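PDB 5U5G: 6-phosphogluconate dehydrogenase from Pseudomonas syringae, which probably acts as an NADP-dependent oxidoreductase of late-stage fosfomycin biosynthesis, reducing 2-oxopropylphosphonate, which it binds together with NADP+. Local coordinates for residues R12-R20 against G126-L135; S231-C240 against V269-C280. One frame throughout, in Å; residues are numbered along the deposited sequence.

Contact 1: R12-R20 against G126-L135; sequences RMGQAICRR and GVEGALAGIL. With NAP (NADP nicotinamide-adenine-dinucleotide phosphate), chain E.
Met13, Ala16 and Ile17 of the first helix of the Rossmann-type nucleotide-binding domain pack on the short helix 126-131. The helices run nearly parallel, 13° apart, with axes 8.2 Å from each other, a close approach consistent with alanine meeting alanine: Ala16 and Ala130 both point toward the opposite helix, their CB atoms 3.6 Å apart. Leu131 starts out away from helix 12-20 but curls back, its CD2 sitting 3.6 Å above the centre of the Arg19 guanidinium, over one face, while also touching Ala16 CB. At the other flank Ile17 and Leu135 cross at about a right angle, CD1 of Ile17 meeting CD1 of Leu135 at 3.8 Å. Arg20 lies across the C-terminal end of helix 126-131, where Gly133 closes a Schellman motif. Arg20 NH1 donates to Leu131 O at 2.9 Å, a bent bond (143° at the hydrogen), while Ala132 O and Gly133 N lie over one guanidinium face; NE is held by Val155 O. At the N-terminal end the backbone amides of Arg12 and Met13 donate to the NADP diphosphate, as expected of a glycine-rich dinucleotide-binding loop. With CG anti to the backbone N (chi1 179°) and bends at both following torsions, the Met13 chain brings its methyl to the cofactor, leaving CE 3.3 Å from Gly126 C and 3.2 Å from NAP C4N.

Contact 2: S231-C240 against V269-C280; sequences SSNVSLGVRC and VRQACGEESDQC. With NAP (NADP nicotinamide-adenine-dinucleotide phosphate), chain E; 7VD ((2-oxopropyl)phosphonic acid), chain F.
Leu236 and Gln279 fill the tight part of this contact, each covered over more than 120 Å² by the opposite segment. Leu236 drives its CD1 against Val269 CG1 at 3.6 Å, the two side chains crossing at about a right angle, and Cys273 CB borders the same methyl. Gln279, extended beyond CG, crosses Val234 at a slant, its CD 3.4 Å from Val234 CB, and uses both ends of its amide. Gln279 OE1 accepts from Arg239 NH1 at 2.8 Å with amide and guanidinium planes only 4° apart, and NE2 donates to Ser232 OG. That hydroxyl in turn donates to Asp278 OD1, while Ser232 N reaches Asp278 OD2 at 2.7 Å, so the carboxylate grips one residue through both oxygens. OD1 also takes Cys280 N on its anti lone pair, closing an Asx turn. Between these side chains the backbones join at a single bridge, Ser235 with Asp278: Gln279 N donates to Val234 O and Leu236 N to Ser277 O.

The margins are looser. A water links Ser231 OG to Asp278 OD2. Glu275 holds on by its backbone O, which accepts from Gly237 N; its exposed side chain only brings OE2 near Gly237 CA, and its OE1 forms a salt bridge with Arg270, which also pairs with Asp267.

Ser235 caps helix 236-247, its OG accepting from Val238 N. A second water bridges Ser235 OG and Glu276 OE2 to NADP O1A; Glu276 OE1 is salt-bridged to Arg12. Asn233 O accepts from NAP N7N at 3.0 Å, and Arg239, also bridged to Glu180, lays one guanidinium face over methyl C8 of the bound 2-oxopropylphosphonate. The arrangement forms part of the wall that this half of the protein gives to the pocket, fitting the two-domain architecture of the 3-hydroxyisobutyrate dehydrogenase family.

Along the chain the two contacts follow in series, neither nested nor crossed. Contact 1 comes first: helix 12-23 leaves strand 5-8, and 105 intervening residues, carrying much of the central sheet, pass before helix 126-131 returns to lie beside it. The chain then completes the sheet and enters the long helix 168-196. Contact 2 closes a shorter, strand-free loop of 28 residues, joining the start of helix 236-247 to the end of helix 257-273 and the residues beyond. Although their centres are about 19 Å apart, the contacts meet: Arg12 NH1 pairs with Glu276 OE1 at 2.7 Å, and Val127 CG2 packs on Asn233 CB, tying the two family regions together beside NADP.

Contact 1: R12-R20 against G126-L135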
loop_
_atom_site.group_PDB
_atom_site.type_symbol
_atom_site.label_atom_id
_atom_site.label_comp_id
_atom_site.label_asym_id
_atom_site.label_seq_id
_atom_site.Cartn_x
_atom_site.Cartn_y
_atom_site.Cartn_z
ATOM N N ARG A 12 -3.077 -22.184 -9.232
ATOM C CA ARG A 12 -1.891 -21.578 -8.640
ATOM C C ARG A 12 -1.969 -21.585 -7.119
ATOM O O ARG A 12 -1.047 -22.054 -6.440
ATOM C CB ARG A 12 -1.724 -20.150 -9.167
ATOM C CG ARG A 12 -1.229 -20.060 -10.615
ATOM C CD ARG A 12 -1.838 -18.811 -11.267
ATOM N NE ARG A 12 -1.062 -18.276 -12.380
ATOM C CZ ARG A 12 -1.474 -18.213 -13.645
ATOM N NH1 ARG A 12 -2.683 -18.658 -13.992
ATOM N NH2 ARG A 12 -0.669 -17.690 -14.566
ATOM N N MET A 13 -3.048 -21.034 -6.570
ATOM C CA MET A 13 -3.182 -20.953 -5.117
ATOM C C MET A 13 -3.461 -22.322 -4.509
ATOM O O MET A 13 -2.913 -22.660 -3.453
ATOM C CB MET A 13 -4.300 -19.971 -4.748
ATOM C CG MET A 13 -4.548 -19.837 -3.237
ATOM S SD MET A 13 -3.108 -19.125 -2.397
ATOM C CE MET A 13 -2.909 -17.666 -3.360
ATOM N N GLY A 14 -4.313 -23.122 -5.157
ATOM C CA GLY A 14 -4.635 -24.440 -4.611
ATOM C C GLY A 14 -3.411 -25.333 -4.470
ATOM O O GLY A 14 -3.172 -25.923 -3.411
ATOM N N GLN A 15 -2.615 -25.437 -5.539
ATOM C CA GLN A 15 -1.350 -26.169 -5.479
ATOM C C GLN A 15 -0.472 -25.698 -4.323
ATOM O O GLN A 15 0.100 -26.512 -3.593
ATOM C CB GLN A 15 -0.588 -26.012 -6.801
ATOM C CG GLN A 15 -1.122 -26.868 -7.952
ATOM C CD GLN A 15 -0.284 -26.709 -9.221
ATOM O OE1 GLN A 15 0.924 -26.978 -9.211
ATOM N NE2 GLN A 15 -0.916 -26.237 -10.312
ATOM N N ALA A 16 -0.336 -24.379 -4.156
ATOM C CA ALA A 16 0.558 -23.862 -3.119
ATOM C C ALA A 16 0.046 -24.198 -1.720
ATOM O O ALA A 16 0.822 -24.602 -0.848
ATOM C CB ALA A 16 0.740 -22.354 -3.279
ATOM N N ILE A 17 -1.257 -24.037 -1.480
ATOM C CA ILE A 17 -1.807 -24.417 -0.185
ATOM C C ILE A 17 -1.651 -25.921 0.046
ATOM O O ILE A 17 -1.302 -26.358 1.151
ATOM C CB ILE A 17 -3.275 -23.952 -0.072
ATOM C CG1 ILE A 17 -3.322 -22.416 -0.148
ATOM C CG2 ILE A 17 -3.933 -24.500 1.201
ATOM C CD1 ILE A 17 -4.690 -21.807 0.025
ATOM N N CYS A 18 -1.889 -26.737 -0.990
ATOM C CA CYS A 18 -1.668 -28.178 -0.856
ATOM C C CYS A 18 -0.227 -28.502 -0.481
ATOM O O CYS A 18 0.015 -29.351 0.386
ATOM C CB CYS A 18 -2.036 -28.907 -2.145
ATOM S SG CYS A 18 -3.774 -29.233 -2.290
ATOM N N ARG A 19 0.746 -27.860 -1.138
ATOM C CA ARG A 19 2.141 -28.112 -0.787
ATOM C C ARG A 19 2.404 -27.804 0.681
ATOM O O ARG A 19 3.106 -28.557 1.366
ATOM C CB ARG A 19 3.083 -27.299 -1.681
ATOM C CG ARG A 19 3.524 -28.055 -2.920
ATOM C CD ARG A 19 3.397 -27.198 -4.146
ATOM N NE ARG A 19 4.581 -26.368 -4.353
ATOM C CZ ARG A 19 4.584 -25.268 -5.104
ATOM N NH1 ARG A 19 3.454 -24.864 -5.687
ATOM N NH2 ARG A 19 5.697 -24.554 -5.252
ATOM N N ARG A 20 1.837 -26.707 1.186
ATOM C CA ARG A 20 2.012 -26.373 2.597
ATOM C C ARG A 20 1.390 -27.431 3.503
ATOM O O ARG A 20 1.982 -27.818 4.518
ATOM C CB ARG A 20 1.416 -24.993 2.873
ATOM C CG ARG A 20 1.694 -24.455 4.255
ATOM C CD ARG A 20 3.138 -24.020 4.393
ATOM N NE ARG A 20 3.441 -23.651 5.768
ATOM C CZ ARG A 20 4.596 -23.126 6.171
ATOM N NH1 ARG A 20 5.574 -22.902 5.304
ATOM N NH2 ARG A 20 4.767 -22.827 7.452
ATOM N N GLY A 126 -1.189 -14.369 -1.667
ATOM C CA GLY A 126 -0.633 -14.928 -2.888
ATOM C C GLY A 126 0.027 -16.292 -2.696
ATOM O O GLY A 126 0.094 -16.848 -1.601
ATOM N N VAL A 127 0.498 -16.841 -3.823
ATOM C CA VAL A 127 1.240 -18.104 -3.817
ATOM C C VAL A 127 2.399 -18.041 -2.828
ATOM O O VAL A 127 2.649 -18.989 -2.073
ATOM C CB VAL A 127 1.729 -18.431 -5.245
ATOM C CG1 VAL A 127 2.828 -19.493 -5.231
ATOM C CG2 VAL A 127 0.562 -18.879 -6.130
ATOM N N GLU A 128 3.112 -16.910 -2.808
ATOM C CA GLU A 128 4.238 -16.723 -1.896
ATOM C C GLU A 128 3.813 -16.905 -0.440
ATOM O O GLU A 128 4.438 -17.664 0.309
ATOM C CB GLU A 128 4.845 -15.338 -2.140
ATOM C CG GLU A 128 5.936 -14.916 -1.187
ATOM C CD GLU A 128 6.365 -13.465 -1.417
ATOM O OE1 GLU A 128 5.537 -12.656 -1.903
ATOM O OE2 GLU A 128 7.536 -13.137 -1.119
ATOM N N GLY A 129 2.722 -16.247 -0.032
ATOM C CA GLY A 129 2.250 -16.389 1.332
ATOM C C GLY A 129 1.742 -17.782 1.653
ATOM O O GLY A 129 1.859 -18.236 2.793
ATOM N N ALA A 130 1.166 -18.474 0.663
ATOM C CA ALA A 130 0.724 -19.851 0.873
ATOM C C ALA A 130 1.897 -20.776 1.165
ATOM O O ALA A 130 1.844 -21.590 2.096
ATOM C CB ALA A 130 -0.037 -20.356 -0.357
ATOM N N LEU A 131 2.957 -20.681 0.358
ATOM C CA LEU A 131 4.103 -21.572 0.514
ATOM C C LEU A 131 4.811 -21.344 1.844
ATOM O O LEU A 131 5.320 -22.293 2.451
ATOM C CB LEU A 131 5.071 -21.377 -0.654
ATOM C CG LEU A 131 4.517 -21.786 -2.024
ATOM C CD1 LEU A 131 5.495 -21.445 -3.134
ATOM C CD2 LEU A 131 4.173 -23.271 -2.061
ATOM N N ALA A 132 4.847 -20.095 2.316
ATOM C CA ALA A 132 5.431 -19.776 3.613
ATOM C C ALA A 132 4.450 -19.947 4.760
ATOM O O ALA A 132 4.843 -19.768 5.916
ATOM C CB ALA A 132 5.962 -18.341 3.617
ATOM N N GLY A 133 3.195 -20.287 4.472
ATOM C CA GLY A 133 2.216 -20.503 5.513
ATOM C C GLY A 133 1.789 -19.250 6.245
ATOM O O GLY A 133 1.410 -19.328 7.411
ATOM N N ILE A 134 1.829 -18.092 5.590
ATOM C CA ILE A 134 1.519 -16.841 6.276
ATOM C C ILE A 134 0.328 -16.134 5.642
ATOM O O ILE A 134 0.235 -14.906 5.710
ATOM C CB ILE A 134 2.738 -15.896 6.302
ATOM C CG1 ILE A 134 3.231 -15.627 4.870
ATOM C CG2 ILE A 134 3.819 -16.444 7.238
ATOM C CD1 ILE A 134 3.791 -14.245 4.640
ATOM N N LEU A 135 -0.590 -16.885 5.028
ATOM C CA LEU A 135 -1.764 -16.242 4.439
ATOM C C LEU A 135 -2.596 -15.553 5.514
ATOM O O LEU A 135 -2.556 -15.910 6.694
ATOM C CB LEU A 135 -2.644 -17.251 3.697
ATOM C CG LEU A 135 -2.084 -17.806 2.384
ATOM C CD1 LEU A 135 -3.012 -18.874 1.799
ATOM C CD2 LEU A 135 -1.811 -16.686 1.384
HETATM P PA NAP E . -6.201 -20.600 -11.384
HETATM O O1A NAP E . -6.760 -20.011 -12.627
HETATM O O2A NAP E . -4.711 -20.733 -11.190
HETATM O O5B NAP E . -6.885 -22.088 -11.112
HETATM C C5B NAP E . -8.280 -21.935 -11.219
HETATM C C4B NAP E . -8.908 -23.224 -10.646
HETATM O O4B NAP E . -10.323 -23.240 -10.832
HETATM C C3B NAP E . -8.276 -24.474 -11.358
HETATM O O3B NAP E . -8.218 -25.531 -10.451
HETATM C C2B NAP E . -9.369 -24.787 -12.399
HETATM O O2B NAP E . -9.459 -26.075 -12.767
HETATM C C1B NAP E . -10.632 -24.442 -11.513
HETATM N N9A NAP E . -11.771 -24.247 -12.388
HETATM C C8A NAP E . -12.137 -23.109 -13.135
HETATM N N7A NAP E . -13.262 -23.300 -13.878
HETATM C C5A NAP E . -13.620 -24.626 -13.595
HETATM C C6A NAP E . -14.678 -25.437 -14.043
HETATM N N6A NAP E . -15.614 -24.951 -14.922
HETATM N N1A NAP E . -14.812 -26.721 -13.625
HETATM C C2A NAP E . -13.857 -27.163 -12.748
HETATM N N3A NAP E . -12.804 -26.516 -12.229
HETATM C C4A NAP E . -12.702 -25.226 -12.675
HETATM O O3 NAP E . -6.845 -19.535 -10.312
HETATM P PN NAP E . -5.991 -19.331 -8.973
HETATM O O1N NAP E . -5.607 -20.599 -8.320
HETATM O O2N NAP E . -5.097 -18.112 -9.014
HETATM O O5D NAP E . -7.219 -18.710 -7.899
HETATM C C5D NAP E . -8.019 -19.695 -7.416
HETATM C C4D NAP E . -8.894 -19.057 -6.352
HETATM O O4D NAP E . -8.062 -18.476 -5.314
HETATM C C3D NAP E . -9.713 -17.862 -6.998
HETATM O O3D NAP E . -10.983 -17.827 -6.412
HETATM C C2D NAP E . -8.902 -16.644 -6.612
HETATM O O2D NAP E . -9.676 -15.481 -6.465
HETATM C C1D NAP E . -8.388 -17.096 -5.207
HETATM N N1N NAP E . -7.178 -16.391 -4.833
HETATM C C2N NAP E . -6.017 -16.408 -5.651
HETATM C C3N NAP E . -4.875 -15.784 -5.195
HETATM C C7N NAP E . -3.648 -15.807 -5.996
HETATM O O7N NAP E . -2.592 -15.302 -5.610
HETATM N N7N NAP E . -3.636 -16.464 -7.214
HETATM C C4N NAP E . -4.813 -15.119 -3.845
HETATM C C5N NAP E . -6.074 -15.149 -3.103
HETATM C C6N NAP E . -7.167 -15.735 -3.592
HETATM P P2B NAP E . -8.324 -26.576 -14.137
HETATM O O1X NAP E . -7.046 -26.625 -13.360
HETATM O O2X NAP E . -8.920 -27.917 -14.575
HETATM O O3X NAP E . -8.526 -25.403 -15.065
#

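Contact 2: S231-C240 against V269-C280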
loop_
_atom_site.group_PDB
_atom_site.type_symbol
_atom_site.label_atom_id
_atom_site.label_comp_id
_atom_site.label_asym_id
_atom_site.label_seq_id
_atom_site.Cartn_x
_atom_site.Cartn_y
_atom_site.Cartn_z
ATOM N N SER A 231 6.496 -14.386 -12.823
ATOM C CA SER A 231 5.059 -14.353 -12.588
ATOM C C SER A 231 4.740 -13.908 -11.162
ATOM O O SER A 231 5.400 -14.313 -10.200
ATOM C CB SER A 231 4.464 -15.742 -12.854
ATOM O OG SER A 231 3.074 -15.745 -12.592
ATOM N N SER A 232 3.725 -13.056 -11.023
ATOM C CA SER A 232 3.174 -12.776 -9.705
ATOM C C SER A 232 2.132 -13.808 -9.306
ATOM O O SER A 232 1.610 -13.746 -8.184
ATOM C CB SER A 232 2.574 -11.364 -9.650
ATOM O OG SER A 232 1.413 -11.236 -10.441
ATOM N N ASN A 233 1.840 -14.755 -10.208
ATOM C CA ASN A 233 0.918 -15.877 -9.975
ATOM C C ASN A 233 -0.516 -15.416 -9.714
ATOM O O ASN A 233 -1.300 -16.114 -9.061
ATOM C CB ASN A 233 1.416 -16.775 -8.840
ATOM C CG ASN A 233 2.514 -17.714 -9.292
ATOM O OD1 ASN A 233 3.631 -17.688 -8.772
ATOM N ND2 ASN A 233 2.202 -18.546 -10.267
ATOM N N VAL A 234 -0.871 -14.239 -10.222
ATOM C CA VAL A 234 -2.254 -13.820 -10.327
ATOM C C VAL A 234 -2.517 -13.493 -11.787
ATOM O O VAL A 234 -1.955 -12.532 -12.331
ATOM C CB VAL A 234 -2.580 -12.622 -9.434
ATOM C CG1 VAL A 234 -4.077 -12.331 -9.517
ATOM C CG2 VAL A 234 -2.156 -12.891 -7.992
ATOM N N SER A 235 -3.380 -14.279 -12.421
ATOM C CA SER A 235 -3.745 -14.018 -13.802
ATOM C C SER A 235 -4.708 -12.841 -13.900
ATOM O O SER A 235 -5.401 -12.475 -12.943
ATOM C CB SER A 235 -4.398 -15.247 -14.429
ATOM O OG SER A 235 -5.687 -15.432 -13.870
ATOM N N LEU A 236 -4.766 -12.259 -15.093
ATOM C CA LEU A 236 -5.762 -11.224 -15.337
ATOM C C LEU A 236 -7.174 -11.781 -15.242
ATOM O O LEU A 236 -8.099 -11.049 -14.879
ATOM C CB LEU A 236 -5.531 -10.577 -16.695
ATOM C CG LEU A 236 -4.328 -9.624 -16.785
ATOM C CD1 LEU A 236 -3.937 -9.396 -18.241
ATOM C CD2 LEU A 236 -4.609 -8.299 -16.103
ATOM N N GLY A 237 -7.354 -13.068 -15.553
ATOM C CA GLY A 237 -8.658 -13.687 -15.372
ATOM C C GLY A 237 -9.125 -13.641 -13.930
ATOM O O GLY A 237 -10.274 -13.285 -13.646
ATOM N N VAL A 238 -8.229 -13.987 -12.995
ATOM C CA VAL A 238 -8.584 -13.960 -11.577
ATOM C C VAL A 238 -8.781 -12.523 -11.098
ATOM O O VAL A 238 -9.738 -12.219 -10.372
ATOM C CB VAL A 238 -7.516 -14.698 -10.749
ATOM C CG1 VAL A 238 -7.577 -14.290 -9.286
ATOM C CG2 VAL A 238 -7.711 -16.216 -10.878
ATOM N N ARG A 239 -7.882 -11.623 -11.495
ATOM C CA ARG A 239 -7.983 -10.224 -11.094
ATOM C C ARG A 239 -9.292 -9.612 -11.579
ATOM O O ARG A 239 -10.004 -8.950 -10.811
ATOM C CB ARG A 239 -6.783 -9.440 -11.644
ATOM C CG ARG A 239 -6.723 -7.972 -11.207
ATOM C CD ARG A 239 -5.714 -7.802 -10.072
ATOM N NE ARG A 239 -6.409 -7.660 -8.810
ATOM C CZ ARG A 239 -5.934 -8.008 -7.618
ATOM N NH1 ARG A 239 -4.738 -8.567 -7.482
ATOM N NH2 ARG A 239 -6.694 -7.810 -6.548
ATOM N N CYS A 240 -9.636 -9.844 -12.852
ATOM C CA CYS A 240 -10.849 -9.257 -13.428
ATOM C C CYS A 240 -12.123 -9.902 -12.883
ATOM O O CYS A 240 -13.159 -9.229 -12.783
ATOM C CB CYS A 240 -10.806 -9.354 -14.960
ATOM S SG CYS A 240 -9.659 -8.151 -15.733
ATOM N N VAL A 269 -6.548 -4.386 -20.035
ATOM C CA VAL A 269 -5.306 -5.160 -20.042
ATOM C C VAL A 269 -5.596 -6.630 -20.322
ATOM O O VAL A 269 -4.834 -7.309 -21.030
ATOM C CB VAL A 269 -4.553 -4.981 -18.709
ATOM C CG1 VAL A 269 -3.334 -5.900 -18.645
ATOM C CG2 VAL A 269 -4.133 -3.514 -18.506
ATOM N N ARG A 270 -6.687 -7.151 -19.745
ATOM C CA ARG A 270 -7.112 -8.518 -20.018
ATOM C C ARG A 270 -7.420 -8.715 -21.496
ATOM O O ARG A 270 -6.998 -9.710 -22.095
ATOM C CB ARG A 270 -8.337 -8.865 -19.168
ATOM C CG ARG A 270 -8.735 -10.349 -19.224
ATOM C CD ARG A 270 -9.998 -10.625 -18.410
ATOM N NE ARG A 270 -11.022 -9.632 -18.690
ATOM C CZ ARG A 270 -11.784 -9.626 -19.778
ATOM N NH1 ARG A 270 -11.670 -10.585 -20.689
ATOM N NH2 ARG A 270 -12.669 -8.657 -19.963
ATOM N N GLN A 271 -8.161 -7.779 -22.100
ATOM C CA GLN A 271 -8.472 -7.878 -23.523
ATOM C C GLN A 271 -7.210 -7.824 -24.373
ATOM O O GLN A 271 -7.119 -8.492 -25.407
ATOM C CB GLN A 271 -9.430 -6.759 -23.931
ATOM C CG GLN A 271 -10.891 -7.179 -23.969
ATOM C CD GLN A 271 -11.825 -6.073 -23.515
ATOM O OE1 GLN A 271 -11.459 -4.897 -23.522
ATOM N NE2 GLN A 271 -13.042 -6.443 -23.125
ATOM N N ALA A 272 -6.225 -7.034 -23.951
ATOM C CA ALA A 272 -5.026 -6.843 -24.754
ATOM C C ALA A 272 -3.984 -7.936 -24.553
ATOM O O ALA A 272 -3.138 -8.124 -25.426
ATOM C CB ALA A 272 -4.408 -5.478 -24.447
ATOM N N CYS A 273 -4.018 -8.667 -23.439
ATOM C CA CYS A 273 -2.936 -9.579 -23.099
ATOM C C CYS A 273 -3.370 -11.016 -22.867
ATOM O O CYS A 273 -2.510 -11.897 -22.864
ATOM C CB CYS A 273 -2.203 -9.101 -21.834
ATOM S SG CYS A 273 -1.557 -7.433 -21.939
ATOM N N GLY A 274 -4.654 -11.272 -22.638
ATOM C CA GLY A 274 -5.169 -12.613 -22.464
ATOM C C GLY A 274 -5.410 -12.958 -21.001
ATOM O O GLY A 274 -4.745 -12.460 -20.092
ATOM N N GLU A 275 -6.356 -13.877 -20.789
ATOM C CA GLU A 275 -6.842 -14.198 -19.448
ATOM C C GLU A 275 -5.762 -14.787 -18.554
ATOM O O GLU A 275 -5.768 -14.542 -17.344
ATOM C CB GLU A 275 -8.007 -15.186 -19.537
ATOM C CG GLU A 275 -9.178 -14.702 -20.371
ATOM C CD GLU A 275 -10.238 -14.002 -19.536
ATOM O OE1 GLU A 275 -10.853 -13.050 -20.064
ATOM O OE2 GLU A 275 -10.461 -14.404 -18.367
ATOM N N GLU A 276 -4.850 -15.582 -19.111
ATOM C CA GLU A 276 -3.827 -16.245 -18.316
ATOM C C GLU A 276 -2.553 -15.430 -18.157
ATOM O O GLU A 276 -1.638 -15.897 -17.475
ATOM C CB GLU A 276 -3.469 -17.620 -18.911
ATOM C CG GLU A 276 -4.515 -18.710 -18.652
ATOM C CD GLU A 276 -4.954 -18.797 -17.178
ATOM O OE1 GLU A 276 -4.107 -18.692 -16.255
ATOM O OE2 GLU A 276 -6.171 -18.953 -16.938
ATOM N N SER A 277 -2.468 -14.243 -18.763
ATOM C CA SER A 277 -1.321 -13.364 -18.583
ATOM C C SER A 277 -1.359 -12.667 -17.218
ATOM O O SER A 277 -2.407 -12.554 -16.564
ATOM C CB SER A 277 -1.265 -12.324 -19.696
ATOM O OG SER A 277 -1.047 -12.942 -20.945
ATOM N N ASP A 278 -0.187 -12.190 -16.799
ATOM C CA ASP A 278 -0.010 -11.684 -15.443
ATOM C C ASP A 278 -0.769 -10.374 -15.243
ATOM O O ASP A 278 -0.834 -9.524 -16.142
ATOM C CB ASP A 278 1.483 -11.480 -15.153
ATOM C CG ASP A 278 1.805 -11.510 -13.669
ATOM O OD1 ASP A 278 1.657 -10.459 -12.980
ATOM O OD2 ASP A 278 2.211 -12.591 -13.190
ATOM N N GLN A 279 -1.341 -10.216 -14.041
ATOM C CA GLN A 279 -1.946 -8.943 -13.652
ATOM C C GLN A 279 -0.997 -7.768 -13.887
ATOM O O GLN A 279 -1.440 -6.670 -14.235
ATOM C CB GLN A 279 -2.371 -8.991 -12.173
ATOM C CG GLN A 279 -1.236 -9.391 -11.227
ATOM C CD GLN A 279 -1.624 -9.387 -9.763
ATOM O OE1 GLN A 279 -2.746 -9.014 -9.399
ATOM N NE2 GLN A 279 -0.698 -9.823 -8.909
ATOM N N CYS A 280 0.304 -7.980 -13.711
ATOM C CA CYS A 280 1.289 -6.917 -13.891
ATOM C C CYS A 280 1.562 -6.584 -15.348
ATOM O O CYS A 280 2.417 -5.738 -15.602
ATOM C CB CYS A 280 2.602 -7.285 -13.205
ATOM S SG CYS A 280 2.468 -7.466 -11.418
HETATM P PA NAP E . -6.201 -20.600 -11.384
HETATM O O1A NAP E . -6.760 -20.011 -12.627
HETATM O O2A NAP E . -4.711 -20.733 -11.190
HETATM O O5B NAP E . -6.885 -22.088 -11.112
HETATM C C5B NAP E . -8.280 -21.935 -11.219
HETATM C C4B NAP E . -8.908 -23.224 -10.646
HETATM O O4B NAP E . -10.323 -23.240 -10.832
HETATM C C3B NAP E . -8.276 -24.474 -11.358
HETATM O O3B NAP E . -8.218 -25.531 -10.451
HETATM C C2B NAP E . -9.369 -24.787 -12.399
HETATM O O2B NAP E . -9.459 -26.075 -12.767
HETATM C C1B NAP E . -10.632 -24.442 -11.513
HETATM N N9A NAP E . -11.771 -24.247 -12.388
HETATM C C8A NAP E . -12.137 -23.109 -13.135
HETATM N N7A NAP E . -13.262 -23.300 -13.878
HETATM C C5A NAP E . -13.620 -24.626 -13.595
HETATM C C6A NAP E . -14.678 -25.437 -14.043
HETATM N N6A NAP E . -15.614 -24.951 -14.922
HETATM N N1A NAP E . -14.812 -26.721 -13.625
HETATM C C2A NAP E . -13.857 -27.163 -12.748
HETATM N N3A NAP E . -12.804 -26.516 -12.229
HETATM C C4A NAP E . -12.702 -25.226 -12.675
HETATM O O3 NAP E . -6.845 -19.535 -10.312
HETATM P PN NAP E . -5.991 -19.331 -8.973
HETATM O O1N NAP E . -5.607 -20.599 -8.320
HETATM O O2N NAP E . -5.097 -18.112 -9.014
HETATM O O5D NAP E . -7.219 -18.710 -7.899
HETATM C C5D NAP E . -8.019 -19.695 -7.416
HETATM C C4D NAP E . -8.894 -19.057 -6.352
HETATM O O4D NAP E . -8.062 -18.476 -5.314
HETATM C C3D NAP E . -9.713 -17.862 -6.998
HETATM O O3D NAP E . -10.983 -17.827 -6.412
HETATM C C2D NAP E . -8.902 -16.644 -6.612
HETATM O O2D NAP E . -9.676 -15.481 -6.465
HETATM C C1D NAP E . -8.388 -17.096 -5.207
HETATM N N1N NAP E . -7.178 -16.391 -4.833
HETATM C C2N NAP E . -6.017 -16.408 -5.651
HETATM C C3N NAP E . -4.875 -15.784 -5.195
HETATM C C7N NAP E . -3.648 -15.807 -5.996
HETATM O O7N NAP E . -2.592 -15.302 -5.610
HETATM N N7N NAP E . -3.636 -16.464 -7.214
HETATM C C4N NAP E . -4.813 -15.119 -3.845
HETATM C C5N NAP E . -6.074 -15.149 -3.103
HETATM C C6N NAP E . -7.167 -15.735 -3.592
HETATM P P2B NAP E . -8.324 -26.576 -14.137
HETATM O O1X NAP E . -7.046 -26.625 -13.360
HETATM O O2X NAP E . -8.920 -27.917 -14.575
HETATM O O3X NAP E . -8.526 -25.403 -15.065
HETATM P P1 7VD F . -3.932 -11.718 -3.039
HETATM C C1 7VD F . -4.374 -12.221 -4.726
HETATM O O2 7VD F . -5.062 -11.088 -2.260
HETATM O O3 7VD F . -3.338 -12.861 -2.250
HETATM O O4 7VD F . -2.867 -10.693 -3.347
HETATM C C6 7VD F . -5.840 -12.191 -5.074
HETATM O O7 7VD F . -6.700 -12.491 -4.247
HETATM C C8 7VD F . -6.168 -11.774 -6.482
HETATM O O HOH W 1 1.906 -14.495 -14.826
HETATM O O HOH W 2 -6.814 -17.889 -14.331
#